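Local coordinates for protein probable 2-hydroxyhepta-2,4-diene-1,7-dioate isomerase (Thermus thermophilus, PDB 2DFU) that probably isomerises 2-hydroxyhepta-2,4-diene-1,7-dioate as a metal-dependent enzyme of the fumarylacetoacetate hydrolase type, at residues Ile3-Glu8 against Thr40-Ala45; Gly16-Glu21 against Arg33-Ser38; Arg93-Thr98 against Thr251-Ile256; Gly115-Val120 against Val244-Val249; Leu138-Ala143 against Thr176-Gln181. One frame throughout, in Å; residues are numbered along the deposited sequence.

Interaction 1. Residues Ile3-Glu8 against Thr40-Ala45; sequences ILRFNE and TLLPPA
Phe6 and Leu41 face each other as an antiparallel non-hydrogen-bonded pair, their CA atoms 4.6 Å apart, and backbone bonds lie on either side of them. Leu42 N donates to Arg5 O, and Asn7 N donates to Thr40 O at 2.9 Å. Phe6 CA adds a CA-H...O contact to the same Thr40 carbonyl. A water accepts from Arg5 N and lies 2.7 Å from Leu42 O, so it bridges the two backbones.

Two side chains strengthen this polar seam. With its CG anti to the carbonyl carbon (chi1 -67°), Asn7 turns its amide back to the chain, and OD1 takes the Thr40 N-H at 2.9 Å in a nearly straight bond of 172°. Asn7 and Thr40 are therefore joined twice. The Arg5 chain bends at chi3, which brings NH1 to Pro43 O at 2.9 Å; that bond lies in the plane of both the guanidinium and the carbonyl. Leu42 CD1 sits over one guanidinium face, 3.7 Å above the plane and toward its rim. Were Arg5 an alanine, Pro43 O would probably lose its in-plane donor and Leu42 CD1 the group it lies against.

The apolar part is small: Leu4 CD1 meets Leu41 CD2 at 3.5 Å, the two side chains crossing at about a right angle.

Both segments belong to the Rv2993c-like N-terminal part, where strand 2-6 also bonds to strand 10-15 through Leu4 and Gly12; through Ile3 and Leu174 it bonds to strand 168-175 as well, while the Phe6 ring meets Tyr34 edge-to-face.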
# COMPACT_ATOMS: atom_id res chain seq x y z
N ILE A 3 0.74 17.23 -16.59
CA ILE A 3 -0.57 16.68 -16.25
C ILE A 3 -0.79 16.84 -14.76
O ILE A 3 0.10 16.54 -13.96
CB ILE A 3 -0.64 15.17 -16.62
CG1 ILE A 3 -0.80 15.01 -18.13
CG2 ILE A 3 -1.78 14.49 -15.85
CD1 ILE A 3 -0.86 13.57 -18.60
N LEU A 4 -1.97 17.32 -14.37
CA LEU A 4 -2.25 17.50 -12.95
C LEU A 4 -3.62 17.01 -12.53
O LEU A 4 -4.48 16.74 -13.36
CB LEU A 4 -2.12 18.98 -12.56
CG LEU A 4 -3.15 19.92 -13.19
CD1 LEU A 4 -3.37 21.15 -12.32
CD2 LEU A 4 -2.68 20.31 -14.58
N ARG A 5 -3.81 16.88 -11.22
CA ARG A 5 -5.09 16.47 -10.64
C ARG A 5 -5.48 17.64 -9.76
O ARG A 5 -4.64 18.18 -9.05
CB ARG A 5 -4.95 15.23 -9.75
CG ARG A 5 -5.09 13.92 -10.48
CD ARG A 5 -5.02 12.75 -9.50
NE ARG A 5 -6.25 12.57 -8.74
CZ ARG A 5 -6.34 12.67 -7.41
NH1 ARG A 5 -5.29 12.96 -6.67
NH2 ARG A 5 -7.51 12.43 -6.83
N PHE A 6 -6.75 18.04 -9.80
CA PHE A 6 -7.18 19.17 -9.01
C PHE A 6 -8.64 19.08 -8.58
O PHE A 6 -9.41 18.27 -9.09
CB PHE A 6 -6.98 20.46 -9.81
CG PHE A 6 -7.77 20.51 -11.08
CD1 PHE A 6 -7.37 19.79 -12.20
CD2 PHE A 6 -8.95 21.24 -11.14
CE1 PHE A 6 -8.13 19.79 -13.36
CE2 PHE A 6 -9.73 21.25 -12.30
CZ PHE A 6 -9.32 20.52 -13.41
N ASN A 7 -9.01 19.94 -7.63
CA ASN A 7 -10.36 20.00 -7.10
C ASN A 7 -10.92 18.63 -6.73
O ASN A 7 -10.29 17.89 -5.98
CB ASN A 7 -11.28 20.71 -8.10
CG ASN A 7 -10.93 22.19 -8.24
OD1 ASN A 7 -10.05 22.71 -7.54
ND2 ASN A 7 -11.61 22.88 -9.15
N GLU A 8 -12.09 18.26 -7.23
CA GLU A 8 -12.64 16.95 -6.86
C GLU A 8 -12.09 15.80 -7.70
O GLU A 8 -12.84 15.11 -8.40
CB GLU A 8 -14.18 16.96 -6.93
CG GLU A 8 -14.76 17.52 -8.22
CD GLU A 8 -14.80 19.05 -8.24
OE1 GLU A 8 -15.43 19.65 -7.35
OE2 GLU A 8 -14.19 19.64 -9.15
N THR A 40 -7.53 23.69 -6.47
CA THR A 40 -6.83 23.08 -5.35
C THR A 40 -6.00 21.93 -5.95
O THR A 40 -6.55 20.92 -6.38
CB THR A 40 -7.80 22.50 -4.31
OG1 THR A 40 -8.55 23.57 -3.72
CG2 THR A 40 -7.03 21.77 -3.22
N LEU A 41 -4.69 22.12 -5.98
CA LEU A 41 -3.79 21.11 -6.52
C LEU A 41 -3.75 19.86 -5.65
O LEU A 41 -3.66 19.95 -4.44
CB LEU A 41 -2.37 21.65 -6.62
CG LEU A 41 -1.79 21.99 -7.99
CD1 LEU A 41 -0.28 22.05 -7.86
CD2 LEU A 41 -2.18 20.92 -9.00
N LEU A 42 -3.82 18.70 -6.30
CA LEU A 42 -3.78 17.42 -5.61
C LEU A 42 -2.57 16.62 -6.07
O LEU A 42 -1.93 16.97 -7.07
CB LEU A 42 -5.05 16.61 -5.93
CG LEU A 42 -6.41 17.21 -5.58
CD1 LEU A 42 -7.53 16.31 -6.13
CD2 LEU A 42 -6.52 17.35 -4.05
N PRO A 43 -2.22 15.55 -5.35
CA PRO A 43 -1.07 14.76 -5.80
C PRO A 43 -1.49 14.23 -7.19
O PRO A 43 -2.62 13.79 -7.37
CB PRO A 43 -0.99 13.66 -4.75
CG PRO A 43 -1.47 14.36 -3.51
CD PRO A 43 -2.67 15.13 -4.01
N PRO A 44 -0.58 14.27 -8.17
CA PRO A 44 -0.85 13.81 -9.54
C PRO A 44 -0.95 12.31 -9.78
O PRO A 44 -0.45 11.80 -10.80
CB PRO A 44 0.29 14.44 -10.33
CG PRO A 44 1.43 14.32 -9.36
CD PRO A 44 0.81 14.76 -8.04
N ALA A 45 -1.59 11.60 -8.87
CA ALA A 45 -1.77 10.16 -9.00
C ALA A 45 -2.75 9.64 -7.96
O ALA A 45 -3.01 10.31 -6.97
CB ALA A 45 -0.43 9.44 -8.85
O HOH W 1 -1.36 17.38 -9.65
O HOH W 2 -10.69 25.15 -5.21

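Interaction 2. Residues Gly16-Glu21 against Arg33-Ser38; sequences GELVLE and RYDLAS
Val19 and Tyr34 form the hydrogen-bonded pair at the middle of an antiparallel strand pairing in the Rv2993c-like N-terminal part. Val19 N reaches Tyr34 O at 2.7 Å with an angle of 173° at the hydrogen, and Tyr34 N returns a bond to Val19 O. Leu36 N continues the pattern, donating to Glu17 O at 2.8 Å just where its own chain turns into a 3-10 segment.

The Leu36 side chain can be followed outward from there. Its CB lies 3.5 Å from Glu17 O, beside the carbonyl that its own N-H holds. CG stands anti to the backbone N (chi1 180°), and this sends CD1 to Val19 CG2 at 3.9 Å, with the leucine set crosswise to the valine. CD2, the other branch, packs on Arg93. On the same face as Val19, the Tyr34 ring turns its edge to Val19 O and Glu21 CB, while the Glu21 carboxylate is held by Arg32 and Arg10.

Leu18 and Asp35 lie side by side on the other face. Here Asp35 OD1 also comes within 3.6 Å of Glu17 OE1, a close approach of like charges among exposed residues, and a water donating to Glu17 OE1 accepts from Ala37 N at 3.0 Å.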
# COMPACT_ATOMS: atom_id res chain seq x y z
N GLY A 16 0.59 27.32 -19.44
CA GLY A 16 0.85 28.63 -18.87
C GLY A 16 0.20 28.70 -17.50
O GLY A 16 0.57 27.97 -16.59
N GLU A 17 -0.80 29.57 -17.36
CA GLU A 17 -1.50 29.71 -16.10
C GLU A 17 -2.89 29.08 -16.16
O GLU A 17 -3.67 29.19 -15.21
CB GLU A 17 -1.64 31.18 -15.73
CG GLU A 17 -2.44 31.97 -16.74
CD GLU A 17 -3.14 33.16 -16.12
OE1 GLU A 17 -3.88 32.93 -15.13
OE2 GLU A 17 -2.97 34.30 -16.61
N LEU A 18 -3.21 28.42 -17.27
CA LEU A 18 -4.52 27.79 -17.43
C LEU A 18 -4.51 26.28 -17.30
O LEU A 18 -3.64 25.60 -17.84
CB LEU A 18 -5.11 28.14 -18.81
CG LEU A 18 -5.63 29.56 -19.05
CD1 LEU A 18 -5.94 29.74 -20.53
CD2 LEU A 18 -6.88 29.81 -18.21
N VAL A 19 -5.49 25.77 -16.57
CA VAL A 19 -5.66 24.33 -16.39
C VAL A 19 -6.80 23.93 -17.32
O VAL A 19 -7.92 24.40 -17.18
CB VAL A 19 -6.07 23.97 -14.95
CG1 VAL A 19 -6.38 22.48 -14.85
CG2 VAL A 19 -4.96 24.34 -13.98
N LEU A 20 -6.50 23.06 -18.28
CA LEU A 20 -7.51 22.61 -19.22
C LEU A 20 -7.90 21.20 -18.81
O LEU A 20 -7.09 20.28 -18.88
CB LEU A 20 -6.94 22.64 -20.65
CG LEU A 20 -6.36 24.03 -20.93
CD1 LEU A 20 -5.43 24.00 -22.12
CD2 LEU A 20 -7.49 25.01 -21.12
N GLU A 21 -9.14 21.04 -18.35
CA GLU A 21 -9.61 19.74 -17.88
C GLU A 21 -9.68 18.68 -18.97
O GLU A 21 -10.02 18.96 -20.13
CB GLU A 21 -10.98 19.88 -17.22
CG GLU A 21 -11.52 18.55 -16.71
CD GLU A 21 -12.93 18.63 -16.15
OE1 GLU A 21 -13.80 19.23 -16.81
OE2 GLU A 21 -13.16 18.09 -15.06
N ARG A 33 -12.12 25.00 -18.49
CA ARG A 33 -10.79 25.50 -18.20
C ARG A 33 -10.86 26.27 -16.88
O ARG A 33 -11.91 26.80 -16.53
CB ARG A 33 -10.29 26.42 -19.32
CG ARG A 33 -11.09 27.71 -19.48
CD ARG A 33 -10.51 28.55 -20.61
NE ARG A 33 -11.15 29.85 -20.75
CZ ARG A 33 -12.38 30.05 -21.23
NH1 ARG A 33 -13.12 29.02 -21.64
NH2 ARG A 33 -12.87 31.28 -21.31
N TYR A 34 -9.75 26.32 -16.16
CA TYR A 34 -9.70 27.03 -14.89
C TYR A 34 -8.37 27.76 -14.79
O TYR A 34 -7.41 27.39 -15.46
CB TYR A 34 -9.76 26.05 -13.71
CG TYR A 34 -10.89 25.05 -13.72
CD1 TYR A 34 -10.92 23.99 -14.63
CD2 TYR A 34 -11.93 25.14 -12.78
CE1 TYR A 34 -11.94 23.04 -14.60
CE2 TYR A 34 -12.95 24.20 -12.75
CZ TYR A 34 -12.96 23.16 -13.66
OH TYR A 34 -13.97 22.22 -13.61
N ASP A 35 -8.31 28.79 -13.95
CA ASP A 35 -7.04 29.48 -13.74
C ASP A 35 -6.33 28.63 -12.69
O ASP A 35 -6.97 28.15 -11.75
CB ASP A 35 -7.24 30.90 -13.18
CG ASP A 35 -7.74 31.87 -14.24
OD1 ASP A 35 -7.25 31.81 -15.38
OD2 ASP A 35 -8.61 32.71 -13.91
N LEU A 36 -5.03 28.44 -12.84
CA LEU A 36 -4.28 27.65 -11.88
C LEU A 36 -4.49 28.13 -10.45
O LEU A 36 -4.73 27.33 -9.54
CB LEU A 36 -2.79 27.68 -12.22
CG LEU A 36 -1.92 26.87 -11.26
CD1 LEU A 36 -2.39 25.42 -11.22
CD2 LEU A 36 -0.47 26.95 -11.69
N ALA A 37 -4.40 29.44 -10.25
CA ALA A 37 -4.54 30.04 -8.93
C ALA A 37 -5.88 29.75 -8.26
O ALA A 37 -6.00 29.83 -7.05
CB ALA A 37 -4.32 31.57 -9.01
N SER A 38 -6.88 29.38 -9.06
CA SER A 38 -8.21 29.10 -8.52
C SER A 38 -8.50 27.65 -8.17
O SER A 38 -9.55 27.36 -7.59
CB SER A 38 -9.27 29.59 -9.51
OG SER A 38 -9.09 30.96 -9.82
O HOH W 3 -3.54 31.31 -12.43

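Interaction 3. Residues Arg93-Thr98 against Thr251-Ile256; sequences RDPWGT and TLFTLI
Trp96 and Phe253 both carry CG roughly anti to their carbonyl carbons, at chi1 -40° and -65°, and these torsions swing the indole and the phenyl ring into one another. The result is a T-shaped pair: the ring centroids are 5.5 Å apart, the planes stand at 89°, and the edge of Phe253 is directed to the face of the Trp96 six-membered ring. The closest carbons are Trp96 CH2 and Phe253 CD1, at 3.7 Å.

Pro95 fills the corner between the rings. Its CB makes a CH-pi contact with Phe253, 3.9 Å from the ring centroid, and the same atom lies above the centre of the indole. Thr251 CG2 takes the opposite face of Phe253, so that ring is packed on both sides.

The indole rim faces the strand backbone as well. Trp96 CZ3 comes to 3.4 Å from Thr254 O, which lies in the ring plane. Farther along, Leu255 CD2 touches Trp96 O at 3.6 Å. The short helical turn about 95-98 that carries Trp96 is fastened by Thr98 OG1, which donates to Asp94 O at 2.6 Å, and Trp96 forms a cation-pi contact with Arg241 of the adjacent strand 241-246.

A serine in place of Trp96 would probably leave the Phe253 edge without its aromatic partner and the Arg241 cation without its pi face.

No hydrogen bond crosses between the two segments, which implies that dispersion and ring electrostatics hold the turn to strand 250-259, with the arginine likely to polarise the indole.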
# COMPACT_ATOMS: atom_id res chain seq x y z
N ARG A 93 1.00 29.19 -7.40
CA ARG A 93 0.49 30.56 -7.41
C ARG A 93 0.35 31.12 -5.98
O ARG A 93 0.15 32.32 -5.80
CB ARG A 93 -0.85 30.61 -8.14
CG ARG A 93 -0.77 30.08 -9.57
CD ARG A 93 0.15 30.93 -10.46
NE ARG A 93 -0.38 32.27 -10.69
CZ ARG A 93 -0.36 32.90 -11.86
NH1 ARG A 93 0.18 32.32 -12.93
NH2 ARG A 93 -0.89 34.12 -11.97
N ASP A 94 0.46 30.24 -4.98
CA ASP A 94 0.39 30.60 -3.55
C ASP A 94 0.84 29.37 -2.76
O ASP A 94 0.06 28.74 -2.05
CB ASP A 94 -1.04 31.00 -3.16
CG ASP A 94 -1.17 31.29 -1.67
OD1 ASP A 94 -0.16 31.65 -1.03
OD2 ASP A 94 -2.30 31.18 -1.14
N PRO A 95 2.14 29.02 -2.86
CA PRO A 95 2.84 27.90 -2.23
C PRO A 95 2.56 27.60 -0.78
O PRO A 95 1.92 26.61 -0.44
CB PRO A 95 4.32 28.25 -2.43
CG PRO A 95 4.32 29.13 -3.62
CD PRO A 95 3.11 29.99 -3.41
N TRP A 96 3.05 28.48 0.09
CA TRP A 96 2.92 28.32 1.52
C TRP A 96 1.50 28.41 2.07
O TRP A 96 1.20 27.86 3.12
CB TRP A 96 3.82 29.33 2.20
CG TRP A 96 5.13 29.46 1.48
CD1 TRP A 96 5.65 30.60 0.93
CD2 TRP A 96 6.06 28.41 1.19
NE1 TRP A 96 6.86 30.33 0.33
CE2 TRP A 96 7.14 28.99 0.48
CE3 TRP A 96 6.10 27.04 1.48
CZ2 TRP A 96 8.24 28.25 0.04
CZ3 TRP A 96 7.20 26.30 1.04
CH2 TRP A 96 8.25 26.90 0.33
N GLY A 97 0.62 29.10 1.35
CA GLY A 97 -0.74 29.22 1.83
C GLY A 97 -1.66 28.07 1.42
O GLY A 97 -2.76 27.95 1.95
N THR A 98 -1.21 27.22 0.49
CA THR A 98 -2.04 26.11 0.02
C THR A 98 -1.49 24.72 0.30
O THR A 98 -2.25 23.77 0.42
CB THR A 98 -2.29 26.21 -1.49
OG1 THR A 98 -1.04 26.40 -2.17
CG2 THR A 98 -3.22 27.38 -1.80
N THR A 251 8.41 22.34 -9.36
CA THR A 251 8.85 22.54 -7.99
C THR A 251 7.77 22.15 -7.01
O THR A 251 6.64 22.62 -7.09
CB THR A 251 9.22 24.01 -7.74
OG1 THR A 251 10.24 24.41 -8.67
CG2 THR A 251 9.73 24.19 -6.32
N LEU A 252 8.12 21.27 -6.08
CA LEU A 252 7.19 20.83 -5.06
C LEU A 252 7.34 21.71 -3.82
O LEU A 252 8.44 21.85 -3.28
CB LEU A 252 7.48 19.38 -4.67
CG LEU A 252 6.78 18.82 -3.43
CD1 LEU A 252 5.26 18.92 -3.58
CD2 LEU A 252 7.21 17.36 -3.24
N PHE A 253 6.24 22.31 -3.40
CA PHE A 253 6.23 23.17 -2.22
C PHE A 253 5.48 22.47 -1.09
O PHE A 253 4.37 21.99 -1.28
CB PHE A 253 5.53 24.49 -2.53
CG PHE A 253 6.24 25.33 -3.54
CD1 PHE A 253 7.30 26.15 -3.17
CD2 PHE A 253 5.82 25.33 -4.87
CE1 PHE A 253 7.94 26.97 -4.11
CE2 PHE A 253 6.45 26.14 -5.82
CZ PHE A 253 7.51 26.97 -5.43
N THR A 254 6.09 22.40 0.08
CA THR A 254 5.44 21.78 1.22
C THR A 254 5.97 22.43 2.50
O THR A 254 6.90 23.24 2.45
CB THR A 254 5.69 20.25 1.27
OG1 THR A 254 4.88 19.68 2.30
CG2 THR A 254 7.14 19.95 1.56
N LEU A 255 5.38 22.08 3.63
CA LEU A 255 5.83 22.66 4.89
C LEU A 255 5.47 21.80 6.09
O LEU A 255 4.54 20.99 6.05
CB LEU A 255 5.24 24.07 5.06
CG LEU A 255 3.72 24.24 5.15
CD1 LEU A 255 3.21 23.70 6.47
CD2 LEU A 255 3.38 25.71 5.05
N ILE A 256 6.22 21.99 7.17
CA ILE A 256 6.00 21.24 8.38
C ILE A 256 5.09 22.01 9.33
O ILE A 256 5.30 23.20 9.59
CB ILE A 256 7.32 20.95 9.09
CG1 ILE A 256 8.33 20.41 8.08
CG2 ILE A 256 7.10 19.94 10.21
CD1 ILE A 256 7.87 19.14 7.37

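Interaction 4. Residues Gly115-Val120 against Val244-Val249; sequences GELAVV and VAVEGV
Val244 meets the flat group at this contact, the Gly115-Glu116 peptide: its CG1 lies on one side of that plane, displaced from the centre, 4.1 Å from Gly115 CA and 4.4 Å from Glu116 N. No aromatic ring or guanidinium enters the contact. CG2 is equally near Gly115 CA, so both methyls of the valine bear on the glycine. A side chain here would probably crowd the valine, since a beta carbon on Gly115 would stand about 3.1 Å from Val244 CG1.

The second meeting place lies two residues on in both strands. Leu117 has CG anti to its backbone N (chi1 169°), which directs CD1 across to Val246 CG1 at 4.0 Å, the leucine running nearly perpendicular to the valine. Val249 CG2 approaches the same leucine methyl more loosely, at 4.5 Å. It is brought there by a type II beta turn in which Val249 N donates to Val246 O and Gly248 takes a positive phi.

The axes of strands 115-120 and 244-246 approach to 7.5 Å and make an angle of 41°, which is layer-on-layer packing and not pairing within a sheet. Val142 of strand 137-148 lies against both Val244 and Val246 and thickens the same core. Glu116 leaves the backbone away from strand 244-246; its OE1 has a weak bond to Gly228 N and its OE2 lies close to Asp145.

With no hydrogen bond between the segments and every touching residue buried, cohesion across the layers rests on methyl contacts at ordinary van der Waals distances, closest where Leu117 CD1 meets Val246 CG1.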
# COMPACT_ATOMS: atom_id res chain seq x y z
N GLY A 115 14.40 14.93 -0.58
CA GLY A 115 13.79 15.29 -1.85
C GLY A 115 14.05 14.21 -2.88
O GLY A 115 15.15 13.68 -2.93
N GLU A 116 13.06 13.87 -3.70
CA GLU A 116 13.26 12.79 -4.68
C GLU A 116 12.46 12.92 -5.96
O GLU A 116 11.40 13.55 -6.00
CB GLU A 116 12.90 11.45 -4.04
CG GLU A 116 13.67 11.11 -2.77
CD GLU A 116 13.27 9.76 -2.19
OE1 GLU A 116 12.72 8.93 -2.93
OE2 GLU A 116 13.53 9.53 -0.99
N LEU A 117 12.97 12.29 -7.02
CA LEU A 117 12.27 12.27 -8.30
C LEU A 117 11.26 11.13 -8.13
O LEU A 117 11.61 10.06 -7.64
CB LEU A 117 13.22 11.93 -9.44
CG LEU A 117 12.52 11.62 -10.78
CD1 LEU A 117 11.97 12.91 -11.38
CD2 LEU A 117 13.50 10.98 -11.74
N ALA A 118 10.01 11.37 -8.52
CA ALA A 118 8.99 10.34 -8.39
C ALA A 118 8.45 9.91 -9.75
O ALA A 118 8.35 10.72 -10.67
CB ALA A 118 7.86 10.83 -7.50
N VAL A 119 8.11 8.63 -9.88
CA VAL A 119 7.58 8.13 -11.14
C VAL A 119 6.14 7.70 -10.99
O VAL A 119 5.76 7.08 -10.00
CB VAL A 119 8.39 6.92 -11.64
CG1 VAL A 119 7.87 6.48 -12.99
CG2 VAL A 119 9.85 7.27 -11.73
N VAL A 120 5.32 8.05 -11.97
CA VAL A 120 3.92 7.65 -11.96
C VAL A 120 3.75 6.66 -13.11
O VAL A 120 3.93 7.00 -14.27
CB VAL A 120 2.96 8.85 -12.17
CG1 VAL A 120 1.52 8.37 -12.15
CG2 VAL A 120 3.18 9.90 -11.07
N VAL A 244 11.27 21.44 -3.28
CA VAL A 244 12.11 20.54 -4.06
C VAL A 244 11.97 20.81 -5.55
O VAL A 244 10.90 20.65 -6.13
CB VAL A 244 11.72 19.09 -3.76
CG1 VAL A 244 12.66 18.14 -4.50
CG2 VAL A 244 11.83 18.82 -2.27
N ALA A 245 13.03 21.27 -6.20
CA ALA A 245 12.96 21.60 -7.61
C ALA A 245 13.64 20.53 -8.45
O ALA A 245 14.78 20.14 -8.18
CB ALA A 245 13.59 22.96 -7.86
N VAL A 246 12.93 20.05 -9.47
CA VAL A 246 13.46 19.04 -10.37
C VAL A 246 13.38 19.66 -11.76
O VAL A 246 12.30 20.01 -12.23
CB VAL A 246 12.61 17.75 -10.33
CG1 VAL A 246 13.09 16.77 -11.39
CG2 VAL A 246 12.72 17.12 -8.95
N GLU A 247 14.54 19.80 -12.39
CA GLU A 247 14.60 20.40 -13.72
C GLU A 247 13.73 19.65 -14.72
O GLU A 247 13.74 18.43 -14.77
CB GLU A 247 16.05 20.46 -14.21
CG GLU A 247 16.83 21.65 -13.65
CD GLU A 247 18.28 21.68 -14.11
OE1 GLU A 247 18.54 21.38 -15.30
OE2 GLU A 247 19.16 22.00 -13.29
N GLY A 248 12.97 20.42 -15.50
CA GLY A 248 12.11 19.83 -16.50
C GLY A 248 10.81 19.28 -15.95
O GLY A 248 9.92 18.91 -16.72
N VAL A 249 10.68 19.21 -14.63
CA VAL A 249 9.45 18.69 -14.05
C VAL A 249 8.67 19.79 -13.35
O VAL A 249 7.56 20.14 -13.77
CB VAL A 249 9.74 17.56 -13.04
CG1 VAL A 249 8.43 17.05 -12.45
CG2 VAL A 249 10.47 16.42 -13.75

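Interaction 5. Residues Leu138-Ala143 against Thr176-Gln181; sequences LGYTVA and TDLNPQ
Next to the contact of Tyr140 with Pro180, the loop holds itself by Gln181 N donating to Asn179 OD1 at 3.2 Å, an Asx turn. The donor lies 45° out of the amide carbonyl plane, away from a lone pair. Pro180 is the central residue of this turn, and its CG comes to 3.5 Å from Tyr140 OH.

The tyrosine ring carries most of the meeting. CG stands anti to the carbonyl carbon (chi1 -56°), which turns the ring from the strand to the loop. Leu178 CD2 touches Tyr140 CD2 at 3.8 Å, and Pro180 CB approaches Tyr140 CE1 at 3.9 Å, each obliquely to the ring.

At the other end, Thr176 CG2 rests 3.6 Å from Leu138 O, while its OG1 is turned to Met1 N. At Gly139, which has no side chain, the backbones come to 4.1 Å between its CA and Thr176 CA. Leu138 and Gly139 both face Val120, a classic beta bulge in strand 137-148.

The loop thus leaves strand 168-175 and runs on toward strand 184-189 along the tyrosine. With no hydrogen bond between the two segments, its hold here is apolar, by ring, leucine and proline carbons.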
# COMPACT_ATOMS: atom_id res chain seq x y z
N LEU A 138 3.84 6.94 -17.19
CA LEU A 138 2.94 8.01 -17.58
C LEU A 138 3.74 9.32 -17.50
O LEU A 138 3.77 10.09 -18.45
CB LEU A 138 1.73 8.10 -16.64
CG LEU A 138 0.81 9.31 -16.85
CD1 LEU A 138 0.20 9.28 -18.25
CD2 LEU A 138 -0.29 9.31 -15.80
N GLY A 139 4.40 9.54 -16.37
CA GLY A 139 5.18 10.75 -16.22
C GLY A 139 6.00 10.83 -14.95
O GLY A 139 6.03 9.90 -14.16
N TYR A 140 6.65 11.97 -14.75
CA TYR A 140 7.51 12.18 -13.60
C TYR A 140 7.04 13.36 -12.75
O TYR A 140 6.55 14.36 -13.27
CB TYR A 140 8.93 12.43 -14.08
CG TYR A 140 9.45 11.32 -14.95
CD1 TYR A 140 10.03 10.18 -14.39
CD2 TYR A 140 9.28 11.36 -16.34
CE1 TYR A 140 10.44 9.12 -15.18
CE2 TYR A 140 9.69 10.29 -17.14
CZ TYR A 140 10.26 9.17 -16.55
OH TYR A 140 10.64 8.10 -17.31
N THR A 141 7.20 13.23 -11.44
CA THR A 141 6.80 14.30 -10.55
C THR A 141 7.81 14.39 -9.42
O THR A 141 8.83 13.70 -9.45
CB THR A 141 5.35 14.08 -10.01
OG1 THR A 141 4.91 15.26 -9.33
CG2 THR A 141 5.29 12.89 -9.05
N VAL A 142 7.55 15.23 -8.44
CA VAL A 142 8.49 15.41 -7.34
C VAL A 142 7.88 14.96 -6.02
O VAL A 142 6.67 14.96 -5.86
CB VAL A 142 8.90 16.90 -7.22
CG1 VAL A 142 10.07 17.05 -6.28
CG2 VAL A 142 9.22 17.46 -8.60
N ALA A 143 8.73 14.57 -5.08
CA ALA A 143 8.25 14.13 -3.78
C ALA A 143 9.22 14.46 -2.67
O ALA A 143 10.39 14.75 -2.91
CB ALA A 143 8.01 12.63 -3.79
N THR A 176 5.23 14.43 -18.65
CA THR A 176 5.23 13.22 -19.48
C THR A 176 6.47 13.05 -20.36
O THR A 176 6.81 11.94 -20.76
CB THR A 176 4.02 13.17 -20.42
OG1 THR A 176 4.13 14.24 -21.37
CG2 THR A 176 2.72 13.30 -19.64
N ASP A 177 7.14 14.16 -20.68
CA ASP A 177 8.31 14.12 -21.54
C ASP A 177 9.60 14.48 -20.80
O ASP A 177 9.85 15.65 -20.51
CB ASP A 177 8.07 15.07 -22.72
CG ASP A 177 9.17 15.02 -23.75
OD1 ASP A 177 9.82 13.96 -23.88
OD2 ASP A 177 9.37 16.03 -24.45
N LEU A 178 10.41 13.48 -20.50
CA LEU A 178 11.65 13.72 -19.77
C LEU A 178 12.64 12.56 -19.87
O LEU A 178 12.25 11.42 -20.10
CB LEU A 178 11.32 13.95 -18.30
CG LEU A 178 12.45 14.32 -17.35
CD1 LEU A 178 12.61 15.83 -17.34
CD2 LEU A 178 12.13 13.82 -15.94
N ASN A 179 13.93 12.86 -19.72
CA ASN A 179 14.98 11.84 -19.61
C ASN A 179 15.41 11.73 -18.17
O ASN A 179 16.14 12.56 -17.64
CB ASN A 179 16.18 12.20 -20.49
CG ASN A 179 17.27 11.15 -20.37
OD1 ASN A 179 17.19 10.20 -19.60
ND2 ASN A 179 18.34 11.33 -21.18
N PRO A 180 14.87 10.68 -17.53
CA PRO A 180 14.94 10.51 -16.08
C PRO A 180 16.37 10.51 -15.55
O PRO A 180 16.65 10.83 -14.41
CB PRO A 180 14.26 9.20 -15.75
CG PRO A 180 14.11 8.41 -17.05
CD PRO A 180 14.12 9.59 -18.12
N GLN A 181 17.31 10.09 -16.40
CA GLN A 181 18.70 10.00 -15.98
C GLN A 181 19.50 11.24 -16.34
O GLN A 181 20.73 11.25 -16.22
CB GLN A 181 19.37 8.76 -16.57
CG GLN A 181 18.55 7.49 -16.38
CD GLN A 181 18.08 7.30 -14.95
OE1 GLN A 181 16.99 6.77 -14.71
NE2 GLN A 181 18.89 7.71 -13.98

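In the fold
Interactions 4 and 5 lie closest together: their centres are 7 Å apart, strands 111-121 and 137-148 are bonded neighbours, and Val249 CG1 packs on Tyr140 O at 3.4 Å. Interaction 3 joins them through Leu252 N, 2.9 Å from Val244 O, on the adjoining strand of the second sheet. Interactions 1 and 2 belong to the N-terminal part and touch where Phe6 CE1 meets Val19 CG1 at 3.5 Å. Ala45 CB on Val120 CG1 and Ile3 CD1 on Thr176 CG2 tie interaction 1 to the hydrolase-like core, and Arg93 links interaction 2 to interaction 3. Within interaction 4, Glu116 lies close to Asp145, consistent with an acidic metal site as in relatives.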